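Long-range contacts in protein LRIM1 (Anopheles gambiae, PDB 3O53), which forms, as the whole protein of which this chain is the leucine-rich repeat domain, a heterodimeric complex with APL1C that regulates complement-like immunity in the mosquito: residues R145-D150 and T170-N175; V159-L164 and Y182-Q187; L226-K231 and G248-T253; F235-E240 and N261-T266. All coordinates share one frame; numbering follows the deposited sequence.

Interaction 1. Residues R145-D150 and T170-N175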
loop_
_atom_site.group_PDB
_atom_site.type_symbol
_atom_site.label_atom_id
_atom_site.label_comp_id
_atom_site.label_asym_id
_atom_site.label_seq_id
_atom_site.Cartn_x
_atom_site.Cartn_y
_atom_site.Cartn_z
ATOM N N ARG A 145 -10.006 -4.844 8.613
ATOM C CA ARG A 145 -11.048 -4.800 7.593
ATOM C C ARG A 145 -10.659 -3.884 6.439
ATOM O O ARG A 145 -11.505 -3.277 5.779
ATOM C CB ARG A 145 -12.390 -4.382 8.214
ATOM C CG ARG A 145 -12.861 -5.345 9.305
ATOM C CD ARG A 145 -14.307 -5.108 9.716
ATOM N NE ARG A 145 -15.199 -5.070 8.560
ATOM C CZ ARG A 145 -15.585 -6.140 7.870
ATOM N NH1 ARG A 145 -15.159 -7.349 8.209
ATOM N NH2 ARG A 145 -16.396 -6.000 6.831
ATOM N N VAL A 146 -9.359 -3.807 6.193
ATOM C CA VAL A 146 -8.845 -3.110 5.034
ATOM C C VAL A 146 -9.130 -3.910 3.757
ATOM O O VAL A 146 -8.945 -5.121 3.699
ATOM C CB VAL A 146 -7.330 -2.882 5.160
ATOM C CG1 VAL A 146 -6.819 -2.106 3.964
ATOM C CG2 VAL A 146 -7.020 -2.139 6.456
ATOM N N GLN A 147 -9.582 -3.212 2.732
ATOM C CA GLN A 147 -9.889 -3.841 1.463
ATOM C C GLN A 147 -8.786 -3.510 0.459
ATOM O O GLN A 147 -8.306 -4.370 -0.258
ATOM C CB GLN A 147 -11.244 -3.339 0.959
ATOM C CG GLN A 147 -11.674 -3.939 -0.371
ATOM C CD GLN A 147 -13.152 -3.723 -0.660
ATOM O OE1 GLN A 147 -13.666 -2.620 -0.520
ATOM N NE2 GLN A 147 -13.835 -4.780 -1.066
ATOM N N TYR A 148 -8.390 -2.245 0.424
ATOM C CA TYR A 148 -7.367 -1.783 -0.495
ATOM C C TYR A 148 -6.305 -1.039 0.317
ATOM O O TYR A 148 -6.628 -0.137 1.076
ATOM C CB TYR A 148 -8.004 -0.856 -1.530
ATOM C CG TYR A 148 -7.046 -0.306 -2.549
ATOM C CD1 TYR A 148 -6.958 -0.859 -3.823
ATOM C CD2 TYR A 148 -6.236 0.776 -2.246
ATOM C CE1 TYR A 148 -6.080 -0.348 -4.762
ATOM C CE2 TYR A 148 -5.357 1.292 -3.174
ATOM C CZ TYR A 148 -5.282 0.730 -4.426
ATOM O OH TYR A 148 -4.398 1.256 -5.335
ATOM N N LEU A 149 -5.044 -1.424 0.167
ATOM C CA LEU A 149 -3.968 -0.786 0.919
ATOM C C LEU A 149 -2.811 -0.466 0.001
ATOM O O LEU A 149 -2.125 -1.365 -0.490
ATOM C CB LEU A 149 -3.482 -1.681 2.062
ATOM C CG LEU A 149 -2.367 -1.090 2.943
ATOM C CD1 LEU A 149 -2.730 0.301 3.474
ATOM C CD2 LEU A 149 -2.058 -2.012 4.102
ATOM N N ASP A 150 -2.595 0.821 -0.226
ATOM C CA ASP A 150 -1.504 1.266 -1.074
ATOM C C ASP A 150 -0.433 1.916 -0.213
ATOM O O ASP A 150 -0.639 2.993 0.333
ATOM C CB ASP A 150 -2.000 2.251 -2.135
ATOM C CG ASP A 150 -0.900 2.662 -3.099
ATOM O OD1 ASP A 150 0.168 2.012 -3.098
ATOM O OD2 ASP A 150 -1.097 3.631 -3.858
ATOM N N THR A 170 -10.896 -9.477 4.250
ATOM C CA THR A 170 -11.318 -8.313 3.477
ATOM C C THR A 170 -10.292 -7.826 2.452
ATOM O O THR A 170 -10.654 -7.200 1.455
ATOM C CB THR A 170 -11.627 -7.125 4.410
ATOM O OG1 THR A 170 -10.465 -6.819 5.191
ATOM C CG2 THR A 170 -12.788 -7.461 5.338
ATOM N N LEU A 171 -9.014 -8.089 2.696
ATOM C CA LEU A 171 -7.964 -7.474 1.889
ATOM C C LEU A 171 -7.993 -8.026 0.466
ATOM O O LEU A 171 -7.938 -9.232 0.256
ATOM C CB LEU A 171 -6.585 -7.695 2.524
ATOM C CG LEU A 171 -5.444 -6.841 1.955
ATOM C CD1 LEU A 171 -5.695 -5.360 2.201
ATOM C CD2 LEU A 171 -4.090 -7.248 2.534
ATOM N N GLU A 172 -8.079 -7.122 -0.502
ATOM C CA GLU A 172 -8.120 -7.487 -1.913
ATOM C C GLU A 172 -6.877 -7.024 -2.661
ATOM O O GLU A 172 -6.417 -7.691 -3.571
ATOM C CB GLU A 172 -9.374 -6.897 -2.565
ATOM C CG GLU A 172 -10.659 -7.481 -1.987
ATOM C CD GLU A 172 -11.922 -6.924 -2.619
ATOM O OE1 GLU A 172 -11.827 -6.011 -3.466
ATOM O OE2 GLU A 172 -13.016 -7.406 -2.257
ATOM N N HIS A 173 -6.331 -5.877 -2.276
ATOM C CA HIS A 173 -5.166 -5.334 -2.958
ATOM C C HIS A 173 -4.151 -4.820 -1.945
ATOM O O HIS A 173 -4.483 -4.016 -1.073
ATOM C CB HIS A 173 -5.573 -4.191 -3.895
ATOM C CG HIS A 173 -6.581 -4.586 -4.934
ATOM N ND1 HIS A 173 -6.240 -5.269 -6.083
ATOM C CD2 HIS A 173 -7.918 -4.387 -5.001
ATOM C CE1 HIS A 173 -7.324 -5.473 -6.812
ATOM N NE2 HIS A 173 -8.355 -4.948 -6.177
ATOM N N LEU A 174 -2.910 -5.275 -2.077
ATOM C CA LEU A 174 -1.817 -4.820 -1.218
ATOM C C LEU A 174 -0.665 -4.363 -2.113
ATOM O O LEU A 174 -0.067 -5.180 -2.794
ATOM C CB LEU A 174 -1.364 -5.965 -0.297
ATOM C CG LEU A 174 -0.222 -5.686 0.693
ATOM C CD1 LEU A 174 -0.504 -4.453 1.510
ATOM C CD2 LEU A 174 0.016 -6.897 1.607
ATOM N N ASN A 175 -0.371 -3.059 -2.122
ATOM C CA ASN A 175 0.728 -2.513 -2.916
ATOM C C ASN A 175 1.851 -2.090 -1.988
ATOM O O ASN A 175 1.671 -1.216 -1.154
ATOM C CB ASN A 175 0.264 -1.294 -3.720
ATOM C CG ASN A 175 1.214 -0.931 -4.866
ATOM O OD1 ASN A 175 2.409 -1.296 -4.879
ATOM N ND2 ASN A 175 0.671 -0.196 -5.844
HETATM O O HOH W 1 -2.231 0.155 -6.732
#
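Strands 148-150 and 173-175 run parallel, 4.9 Å apart at closest approach, pairing Tyr148, Leu149 and Asp150 with His173, Leu174 and Asn175. Leu149 N donates to His173 O, and Leu149 O accepts from Asn175 N at 2.9 Å. Ahead of the strands the chain turns a corner at Gln147, whose O accepts from both Glu172 N and His173 N. CG of Gln147 is anti to the backbone N (chi1 -180°) and the chain is extended, which carries the amide along Glu172. NE2 of Gln147 reaches OE2 of Glu172 at 3.0 Å, coming from above the carboxylate, whose plane is turned 56° from the amide. Thr170 OG1 donates to Val146 O at 2.7 Å, from above the carbonyl plane. CD1 of Tyr148 rests on CB of His173 at 3.6 Å, with the rings oblique. A water 2.8 Å from Tyr148 OH bridges it to Asn175 ND2. On the other face, CD2 of Leu149 meets CD1 of Leu174 at 3.9 Å. This is the parallel ladder of a leucine-rich repeat solenoid, leucines inside, polar or aromatic groups outside. Strand 123-126 takes the other edge of strand 148-150. The bonds named satisfy Gln147 O, Leu149 N and O and His173 O, and the glutamine-glutamate bond adds a polar tie.

Interaction 2. Residues V159-L164 and Y182-Q187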
loop_
_atom_site.group_PDB
_atom_site.type_symbol
_atom_site.label_atom_id
_atom_site.label_comp_id
_atom_site.label_asym_id
_atom_site.label_seq_id
_atom_site.Cartn_x
_atom_site.Cartn_y
_atom_site.Cartn_z
ATOM N N VAL A 159 8.175 -6.846 6.288
ATOM C CA VAL A 159 6.744 -7.096 6.304
ATOM C C VAL A 159 6.444 -8.382 7.065
ATOM O O VAL A 159 7.060 -9.414 6.823
ATOM C CB VAL A 159 6.184 -7.239 4.872
ATOM C CG1 VAL A 159 4.744 -7.786 4.907
ATOM C CG2 VAL A 159 6.233 -5.889 4.156
ATOM N N ASN A 160 5.479 -8.306 7.975
ATOM C CA ASN A 160 4.981 -9.470 8.684
ATOM C C ASN A 160 3.479 -9.544 8.433
ATOM O O ASN A 160 2.720 -8.723 8.944
ATOM C CB ASN A 160 5.280 -9.342 10.185
ATOM C CG ASN A 160 4.771 -10.529 11.002
ATOM O OD1 ASN A 160 4.056 -11.400 10.500
ATOM N ND2 ASN A 160 5.138 -10.556 12.280
ATOM N N PHE A 161 3.058 -10.512 7.629
ATOM C CA PHE A 161 1.670 -10.600 7.204
ATOM C C PHE A 161 0.712 -10.688 8.377
ATOM O O PHE A 161 -0.407 -10.211 8.294
ATOM C CB PHE A 161 1.456 -11.807 6.282
ATOM C CG PHE A 161 1.985 -11.607 4.883
ATOM C CD1 PHE A 161 1.723 -10.430 4.189
ATOM C CD2 PHE A 161 2.734 -12.600 4.263
ATOM C CE1 PHE A 161 2.209 -10.239 2.896
ATOM C CE2 PHE A 161 3.221 -12.424 2.970
ATOM C CZ PHE A 161 2.959 -11.241 2.282
ATOM N N ALA A 162 1.150 -11.309 9.464
ATOM C CA ALA A 162 0.336 -11.408 10.665
ATOM C C ALA A 162 -0.169 -10.041 11.126
ATOM O O ALA A 162 -1.239 -9.934 11.733
ATOM C CB ALA A 162 1.129 -12.085 11.781
ATOM N N GLU A 163 0.594 -8.989 10.857
ATOM C CA GLU A 163 0.183 -7.647 11.285
ATOM C C GLU A 163 -1.044 -7.141 10.518
ATOM O O GLU A 163 -1.661 -6.150 10.902
ATOM C CB GLU A 163 1.355 -6.662 11.190
ATOM C CG GLU A 163 2.378 -6.894 12.314
ATOM C CD GLU A 163 3.658 -6.088 12.162
ATOM O OE1 GLU A 163 3.705 -5.166 11.318
ATOM O OE2 GLU A 163 4.624 -6.378 12.906
ATOM N N LEU A 164 -1.404 -7.850 9.453
ATOM C CA LEU A 164 -2.586 -7.532 8.658
ATOM C C LEU A 164 -3.683 -8.587 8.857
ATOM O O LEU A 164 -4.651 -8.636 8.098
ATOM C CB LEU A 164 -2.216 -7.452 7.171
ATOM C CG LEU A 164 -1.327 -6.272 6.761
ATOM C CD1 LEU A 164 -1.028 -6.290 5.252
ATOM C CD2 LEU A 164 -1.992 -4.957 7.162
ATOM N N TYR A 182 13.375 -6.126 2.878
ATOM C CA TYR A 182 14.405 -7.150 2.713
ATOM C C TYR A 182 13.962 -8.490 3.296
ATOM O O TYR A 182 14.585 -9.525 3.037
ATOM C CB TYR A 182 15.735 -6.705 3.345
ATOM C CG TYR A 182 15.757 -6.806 4.847
ATOM C CD1 TYR A 182 16.301 -7.915 5.479
ATOM C CD2 TYR A 182 15.236 -5.791 5.638
ATOM C CE1 TYR A 182 16.332 -8.013 6.859
ATOM C CE2 TYR A 182 15.258 -5.882 7.023
ATOM C CZ TYR A 182 15.804 -6.995 7.626
ATOM O OH TYR A 182 15.828 -7.081 8.997
ATOM N N ASP A 183 12.869 -8.482 4.051
ATOM C CA ASP A 183 12.377 -9.715 4.667
ATOM C C ASP A 183 10.856 -9.720 4.774
ATOM O O ASP A 183 10.243 -8.714 5.128
ATOM C CB ASP A 183 12.984 -9.874 6.066
ATOM C CG ASP A 183 12.675 -11.228 6.689
ATOM O OD1 ASP A 183 12.949 -12.264 6.047
ATOM O OD2 ASP A 183 12.153 -11.256 7.823
ATOM N N VAL A 184 10.248 -10.855 4.461
ATOM C CA VAL A 184 8.815 -11.025 4.648
ATOM C C VAL A 184 8.600 -12.303 5.450
ATOM O O VAL A 184 9.293 -13.291 5.249
ATOM C CB VAL A 184 8.068 -11.142 3.292
ATOM C CG1 VAL A 184 6.590 -11.424 3.510
ATOM C CG2 VAL A 184 8.243 -9.873 2.458
ATOM N N LYS A 185 7.635 -12.288 6.355
ATOM C CA LYS A 185 7.270 -13.494 7.067
ATOM C C LYS A 185 5.794 -13.427 7.408
ATOM O O LYS A 185 5.139 -12.439 7.107
ATOM C CB LYS A 185 8.111 -13.648 8.338
ATOM C CG LYS A 185 7.811 -12.631 9.420
ATOM C CD LYS A 185 8.655 -12.902 10.658
ATOM C CE LYS A 185 8.204 -12.060 11.846
ATOM N NZ LYS A 185 8.965 -12.377 13.092
ATOM N N GLY A 186 5.279 -14.484 8.026
ATOM C CA GLY A 186 3.889 -14.528 8.444
ATOM C C GLY A 186 3.065 -15.431 7.554
ATOM O O GLY A 186 3.206 -15.415 6.330
ATOM N N GLN A 187 2.206 -16.232 8.171
ATOM C CA GLN A 187 1.286 -17.081 7.429
ATOM C C GLN A 187 -0.125 -16.599 7.692
ATOM O O GLN A 187 -0.641 -16.758 8.788
ATOM C CB GLN A 187 1.407 -18.539 7.873
ATOM C CG GLN A 187 2.811 -19.095 7.815
ATOM C CD GLN A 187 3.328 -19.220 6.399
ATOM O OE1 GLN A 187 2.559 -19.169 5.438
ATOM N NE2 GLN A 187 4.637 -19.389 6.263
HETATM O O HOH W 2 9.585 -9.668 8.281
#
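Two short parallel strands, 158-160 and 183-185, pair on a side of the leucine-rich repeat solenoid distinct from its main ladder of strands. Val159 stands beside Val184, and Asn160 beside Lys185. Val159 N donates to Asp183 O, and Lys185 N returns a bond to Val159 O. Phe161 N then donates to Lys185 O at 2.9 Å, extending the pairing to the start of the 3-10 segment. Asn160 shapes this turn: its OD1 accepts from Ala162 N at 3.1 Å, which makes an Asx turn. The donor lies well above the amide carbonyl plane. On the same side of the strands, CE of Lys185 passes ND2 of Asn160 at 3.4 Å, and the two side chains cross at a slant. With chi1 at 69°, CG of Lys185 sits between its backbone N and carbonyl carbon, which carries the extended chain across the Asn160 amide. A water lies within bonding distance of Val159 O and Asp183 OD2 and can link the strands, though it has more acceptors near it than protons. Val159 and Val184 point to the other face, and CB of Val159 lies 4.1 Å from CG2 of Val184. The Phe161 side chain sets out toward the second strand. Its CE2 meets CG1 of Val184 at 3.6 Å, while Gly186 O lies at the ring edge, in plane, 3.5 Å from CD2 of Phe161.

Interaction 3. Residues L226-K231 and G248-T253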
loop_
_atom_site.group_PDB
_atom_site.type_symbol
_atom_site.label_atom_id
_atom_site.label_comp_id
_atom_site.label_asym_id
_atom_site.label_seq_id
_atom_site.Cartn_x
_atom_site.Cartn_y
_atom_site.Cartn_z
ATOM N N LEU A 226 16.013 -11.730 -5.578
ATOM C CA LEU A 226 15.694 -13.111 -5.248
ATOM C C LEU A 226 16.752 -14.078 -5.760
ATOM O O LEU A 226 17.155 -14.023 -6.916
ATOM C CB LEU A 226 14.337 -13.504 -5.833
ATOM C CG LEU A 226 13.124 -12.756 -5.281
ATOM C CD1 LEU A 226 11.872 -13.186 -6.032
ATOM C CD2 LEU A 226 12.959 -12.980 -3.759
ATOM N N VAL A 227 17.179 -14.979 -4.885
ATOM C CA VAL A 227 18.087 -16.053 -5.262
ATOM C C VAL A 227 17.340 -17.388 -5.231
ATOM O O VAL A 227 17.534 -18.242 -6.095
ATOM C CB VAL A 227 19.280 -16.138 -4.294
ATOM C CG1 VAL A 227 20.295 -17.144 -4.802
ATOM C CG2 VAL A 227 19.926 -14.761 -4.100
ATOM N N LEU A 228 16.479 -17.559 -4.230
ATOM C CA LEU A 228 15.763 -18.816 -4.027
ATOM C C LEU A 228 14.266 -18.612 -3.848
ATOM O O LEU A 228 13.823 -17.563 -3.385
ATOM C CB LEU A 228 16.293 -19.540 -2.784
ATOM C CG LEU A 228 17.761 -19.953 -2.797
ATOM C CD1 LEU A 228 18.104 -20.714 -1.514
ATOM C CD2 LEU A 228 18.057 -20.791 -4.032
ATOM N N ILE A 229 13.511 -19.650 -4.191
ATOM C CA ILE A 229 12.066 -19.710 -3.998
ATOM C C ILE A 229 11.749 -20.970 -3.208
ATOM O O ILE A 229 12.320 -22.025 -3.475
ATOM C CB ILE A 229 11.319 -19.831 -5.350
ATOM C CG1 ILE A 229 11.618 -18.627 -6.239
ATOM C CG2 ILE A 229 9.804 -19.977 -5.123
ATOM C CD1 ILE A 229 11.060 -18.748 -7.673
ATOM N N GLU A 230 10.833 -20.865 -2.255
ATOM C CA GLU A 230 10.403 -22.016 -1.464
ATOM C C GLU A 230 9.685 -23.005 -2.378
ATOM O O GLU A 230 8.671 -22.666 -2.986
ATOM C CB GLU A 230 9.474 -21.559 -0.330
ATOM C CG GLU A 230 8.761 -22.690 0.393
ATOM C CD GLU A 230 9.731 -23.702 0.986
ATOM O OE1 GLU A 230 10.570 -23.307 1.822
ATOM O OE2 GLU A 230 9.656 -24.886 0.614
ATOM N N LYS A 231 10.215 -24.222 -2.484
ATOM C CA LYS A 231 9.691 -25.199 -3.436
ATOM C C LYS A 231 8.282 -25.673 -3.074
ATOM O O LYS A 231 7.564 -26.189 -3.921
ATOM C CB LYS A 231 10.635 -26.405 -3.532
ATOM C CG LYS A 231 10.795 -27.177 -2.229
ATOM C CD LYS A 231 11.800 -28.315 -2.361
ATOM C CE LYS A 231 11.398 -29.283 -3.460
ATOM N NZ LYS A 231 12.254 -30.499 -3.481
ATOM N N GLY A 248 17.931 -12.615 -9.287
ATOM C CA GLY A 248 19.192 -13.321 -9.496
ATOM C C GLY A 248 19.081 -14.789 -9.132
ATOM O O GLY A 248 19.816 -15.283 -8.285
ATOM N N PHE A 249 18.158 -15.494 -9.779
ATOM C CA PHE A 249 17.797 -16.846 -9.361
ATOM C C PHE A 249 18.898 -17.872 -9.582
ATOM O O PHE A 249 19.633 -17.804 -10.559
ATOM C CB PHE A 249 16.567 -17.329 -10.133
ATOM C CG PHE A 249 15.301 -16.638 -9.748
ATOM C CD1 PHE A 249 14.780 -16.782 -8.474
ATOM C CD2 PHE A 249 14.615 -15.865 -10.672
ATOM C CE1 PHE A 249 13.608 -16.148 -8.118
ATOM C CE2 PHE A 249 13.439 -15.224 -10.321
ATOM C CZ PHE A 249 12.935 -15.364 -9.043
ATOM N N HIS A 250 18.981 -18.836 -8.672
ATOM C CA HIS A 250 19.711 -20.066 -8.921
ATOM C C HIS A 250 18.821 -20.948 -9.788
ATOM O O HIS A 250 17.641 -21.120 -9.488
ATOM C CB HIS A 250 20.038 -20.756 -7.589
ATOM C CG HIS A 250 20.311 -22.224 -7.709
ATOM N ND1 HIS A 250 21.269 -22.741 -8.555
ATOM C CD2 HIS A 250 19.770 -23.284 -7.064
ATOM C CE1 HIS A 250 21.296 -24.055 -8.436
ATOM N NE2 HIS A 250 20.395 -24.411 -7.538
ATOM N N CYS A 251 19.368 -21.489 -10.873
ATOM C CA CYS A 251 18.571 -22.294 -11.796
ATOM C C CYS A 251 17.824 -23.409 -11.081
ATOM O O CYS A 251 16.647 -23.647 -11.348
ATOM C CB CYS A 251 19.453 -22.883 -12.899
ATOM S SG CYS A 251 19.981 -21.660 -14.109
ATOM N N GLY A 252 18.503 -24.088 -10.164
ATOM C CA GLY A 252 17.885 -25.173 -9.430
ATOM C C GLY A 252 16.597 -24.747 -8.751
ATOM O O GLY A 252 15.654 -25.529 -8.660
ATOM N N THR A 253 16.540 -23.510 -8.265
ATOM C CA THR A 253 15.364 -23.089 -7.516
ATOM C C THR A 253 14.168 -22.935 -8.461
ATOM O O THR A 253 13.037 -23.262 -8.105
ATOM C CB THR A 253 15.621 -21.797 -6.720
ATOM O OG1 THR A 253 14.790 -21.781 -5.552
ATOM C CG2 THR A 253 15.347 -20.548 -7.575
HETATM O O HOH W 3 12.466 -23.999 -5.461
#
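Thr253 turns OG1 anti to its own backbone N (chi1 -151°), which directs the hydroxyl at the backbone of Ile229. Phe249 has CG anti to its carbonyl carbon (chi1 -71°), and its ring lies beside Leu226. Ile229 N donates to Thr253 OG1 at 2.8 Å in an almost straight bond. Two backbone bonds accompany it. Gly248 N donates to Leu226 O at 2.9 Å, and His250 N donates to Val227 O at 3.0 Å. A water donates to both Ile229 O and Thr253 O. CE1 of Phe249 touches CB of Leu226 at 3.6 Å and CD1 of Ile229 at 3.7 Å. CD2 of Leu228 lies 3.8 Å from CB of Thr253. His250 is the N-cap residue of helix 251-259, and its ND1 accepts from Leu299 N. The contact joins strand 228-229 to what is probably a C-terminal cap, as in other extracellular leucine-rich repeat proteins, tied by the Cys251-Cys296 disulfide. Thr253, from the helix, supplies the acceptor for Ile229 N, probably in the place a further strand would take. Three bonds meet polar backbone groups of residues 226-229, while Phe249 packs on Leu226 and Ile229.

Interaction 4. Residues F235-E240 and N261-T266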
loop_
_atom_site.group_PDB
_atom_site.type_symbol
_atom_site.label_atom_id
_atom_site.label_comp_id
_atom_site.label_asym_id
_atom_site.label_seq_id
_atom_site.Cartn_x
_atom_site.Cartn_y
_atom_site.Cartn_z
ATOM N N PHE A 235 0.462 -22.047 -6.213
ATOM C CA PHE A 235 -0.532 -21.046 -6.567
ATOM C C PHE A 235 -1.765 -21.707 -7.169
ATOM O O PHE A 235 -1.765 -22.903 -7.426
ATOM C CB PHE A 235 0.079 -19.999 -7.501
ATOM C CG PHE A 235 1.093 -19.124 -6.812
ATOM C CD1 PHE A 235 0.706 -17.936 -6.216
ATOM C CD2 PHE A 235 2.421 -19.520 -6.714
ATOM C CE1 PHE A 235 1.629 -17.136 -5.556
ATOM C CE2 PHE A 235 3.353 -18.724 -6.049
ATOM C CZ PHE A 235 2.953 -17.530 -5.473
ATOM N N SER A 236 -2.811 -20.916 -7.374
ATOM C CA SER A 236 -4.099 -21.417 -7.826
ATOM C C SER A 236 -4.331 -21.090 -9.292
ATOM O O SER A 236 -3.522 -20.415 -9.926
ATOM C CB SER A 236 -5.221 -20.788 -7.001
ATOM O OG SER A 236 -5.412 -19.432 -7.369
ATOM N N GLN A 237 -5.456 -21.560 -9.819
ATOM C CA GLN A 237 -5.828 -21.294 -11.203
ATOM C C GLN A 237 -6.247 -19.844 -11.414
ATOM O O GLN A 237 -6.439 -19.416 -12.546
ATOM C CB GLN A 237 -6.967 -22.218 -11.644
ATOM C CG GLN A 237 -6.500 -23.431 -12.429
ATOM C CD GLN A 237 -7.588 -23.999 -13.318
ATOM O OE1 GLN A 237 -8.634 -23.380 -13.510
ATOM N NE2 GLN A 237 -7.342 -25.179 -13.871
ATOM N N ASN A 238 -6.410 -19.101 -10.321
ATOM C CA ASN A 238 -6.736 -17.679 -10.400
ATOM C C ASN A 238 -5.600 -16.870 -11.007
ATOM O O ASN A 238 -5.817 -15.811 -11.588
ATOM C CB ASN A 238 -7.025 -17.122 -9.007
ATOM C CG ASN A 238 -8.319 -17.633 -8.437
ATOM O OD1 ASN A 238 -9.219 -18.029 -9.173
ATOM N ND2 ASN A 238 -8.429 -17.622 -7.113
ATOM N N LEU A 239 -4.383 -17.368 -10.849
ATOM C CA LEU A 239 -3.194 -16.623 -11.229
ATOM C C LEU A 239 -3.185 -16.299 -12.727
ATOM O O LEU A 239 -3.252 -17.196 -13.555
ATOM C CB LEU A 239 -1.957 -17.435 -10.849
ATOM C CG LEU A 239 -0.597 -16.752 -10.989
ATOM C CD1 LEU A 239 -0.405 -15.708 -9.888
ATOM C CD2 LEU A 239 0.522 -17.788 -10.954
ATOM N N GLU A 240 -3.110 -15.011 -13.066
ATOM C CA GLU A 240 -3.047 -14.572 -14.468
ATOM C C GLU A 240 -1.799 -13.724 -14.755
ATOM O O GLU A 240 -1.450 -13.500 -15.907
ATOM C CB GLU A 240 -4.274 -13.738 -14.817
ATOM C CG GLU A 240 -5.603 -14.410 -14.544
ATOM C CD GLU A 240 -6.781 -13.475 -14.785
ATOM O OE1 GLU A 240 -6.545 -12.282 -15.082
ATOM O OE2 GLU A 240 -7.941 -13.933 -14.676
ATOM N N ASN A 261 4.611 -26.481 -10.212
ATOM C CA ASN A 261 3.731 -25.382 -10.580
ATOM C C ASN A 261 3.832 -25.123 -12.086
ATOM O O ASN A 261 4.122 -24.008 -12.527
ATOM C CB ASN A 261 4.115 -24.120 -9.816
ATOM C CG ASN A 261 3.849 -24.233 -8.320
ATOM O OD1 ASN A 261 2.793 -23.825 -7.835
ATOM N ND2 ASN A 261 4.806 -24.788 -7.584
ATOM N N GLN A 262 3.595 -26.164 -12.875
ATOM C CA GLN A 262 3.760 -26.086 -14.322
ATOM C C GLN A 262 2.961 -24.954 -14.958
ATOM O O GLN A 262 3.453 -24.261 -15.852
ATOM C CB GLN A 262 3.372 -27.423 -14.965
ATOM C CG GLN A 262 4.461 -28.477 -14.879
ATOM C CD GLN A 262 5.776 -27.990 -15.461
ATOM O OE1 GLN A 262 5.797 -27.119 -16.332
ATOM N NE2 GLN A 262 6.880 -28.545 -14.979
ATOM N N ARG A 263 1.721 -24.779 -14.518
ATOM C CA ARG A 263 0.887 -23.698 -15.030
ATOM C C ARG A 263 1.445 -22.318 -14.666
ATOM O O ARG A 263 1.267 -21.350 -15.407
ATOM C CB ARG A 263 -0.538 -23.812 -14.499
ATOM C CG ARG A 263 -1.438 -22.702 -15.010
ATOM C CD ARG A 263 -2.870 -22.840 -14.527
ATOM N NE ARG A 263 -3.725 -21.806 -15.105
ATOM C CZ ARG A 263 -3.757 -20.546 -14.680
ATOM N NH1 ARG A 263 -2.985 -20.174 -13.669
ATOM N NH2 ARG A 263 -4.559 -19.662 -15.259
ATOM N N VAL A 264 2.101 -22.215 -13.518
ATOM C CA VAL A 264 2.700 -20.945 -13.136
ATOM C C VAL A 264 3.833 -20.620 -14.110
ATOM O O VAL A 264 4.019 -19.468 -14.486
ATOM C CB VAL A 264 3.202 -20.955 -11.667
ATOM C CG1 VAL A 264 3.867 -19.619 -11.316
ATOM C CG2 VAL A 264 2.039 -21.241 -10.716
ATOM N N GLN A 265 4.571 -21.637 -14.544
ATOM C CA GLN A 265 5.660 -21.408 -15.485
ATOM C C GLN A 265 5.110 -20.795 -16.769
ATOM O O GLN A 265 5.742 -19.935 -17.385
ATOM C CB GLN A 265 6.400 -22.708 -15.806
ATOM C CG GLN A 265 7.586 -22.501 -16.737
ATOM C CD GLN A 265 8.355 -23.778 -17.014
ATOM O OE1 GLN A 265 8.375 -24.695 -16.194
ATOM N NE2 GLN A 265 9.003 -23.839 -18.173
ATOM N N THR A 266 3.925 -21.252 -17.161
ATOM C CA THR A 266 3.261 -20.775 -18.364
ATOM C C THR A 266 2.768 -19.344 -18.175
ATOM O O THR A 266 2.866 -18.514 -19.080
ATOM C CB THR A 266 2.067 -21.681 -18.699
ATOM O OG1 THR A 266 2.552 -23.002 -18.968
ATOM C CG2 THR A 266 1.286 -21.147 -19.903
HETATM O O HOH W 4 0.303 -24.067 -8.499
HETATM O O HOH W 5 -1.364 -21.305 -11.649
#
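The Arg263 guanidinium has Gln237 CA over one face, offset toward the rim, and the carbonyl of Leu239 at its edge. Gln237 O also lies over a face, without a hydrogen bond. At the edge, both terminal nitrogens grip one oxygen: Arg263 NH1 donates to Leu239 O at 3.0 Å, and Arg263 NH2 to the same Leu239 O at 3.3 Å. The NH1 bond is in the carbonyl plane and uses a lone pair. The second edge partner is a water, which accepts from Arg263 NH1 at 2.8 Å and donates to Ser236 O. CG of Arg263 lies anti to the backbone N (chi1 180°) and the chain is extended to NE, which carries the guanidinium from helix 262-276 to the type I turn of Ser236-Leu239. Within it Ser236 OG accepts from Asn238 N, an ST turn. The Phe235 ring has Asn261 OD1 near its edge. This oxygen takes a weak bond from Phe235 N at 3.4 Å, and another water donates to it and to Phe235 O. Asn261 ND2 is held by Phe257 O and Leu233 O. Apolar contacts accompany these bonds: CG2 of Val264 meets CD2 of Leu239 at 3.8 Å and CB of Phe235 at 4.0 Å. The contact fastens the loop before strand 241-243 to the second helix of the probable C-terminal cap. The positive guanidinium probably strengthens the grip on the Leu239 carbonyl, and waters complete the bridge.

In the fold
Interactions 1 and 2 belong to the middle of the solenoid and interactions 3 and 4 to its C-terminal end. Interactions 1 and 2 alternate along the chain, their centres about 15 Å apart. They touch in the interior, where CD2 of Leu174 packs on CD1 of Leu164 at 3.8 Å and nears CE1 of Phe161. Interactions 3 and 4 also alternate, with centres about 17 Å apart, and involve the successive helices 251-259 and 262-276. Interactions 2 and 3 do not touch; their nearest atoms are about 8 Å apart. The Tyr148 side chain of interaction 1 is about 13 Å from a sugar of the glycan, which is carried on Asn64.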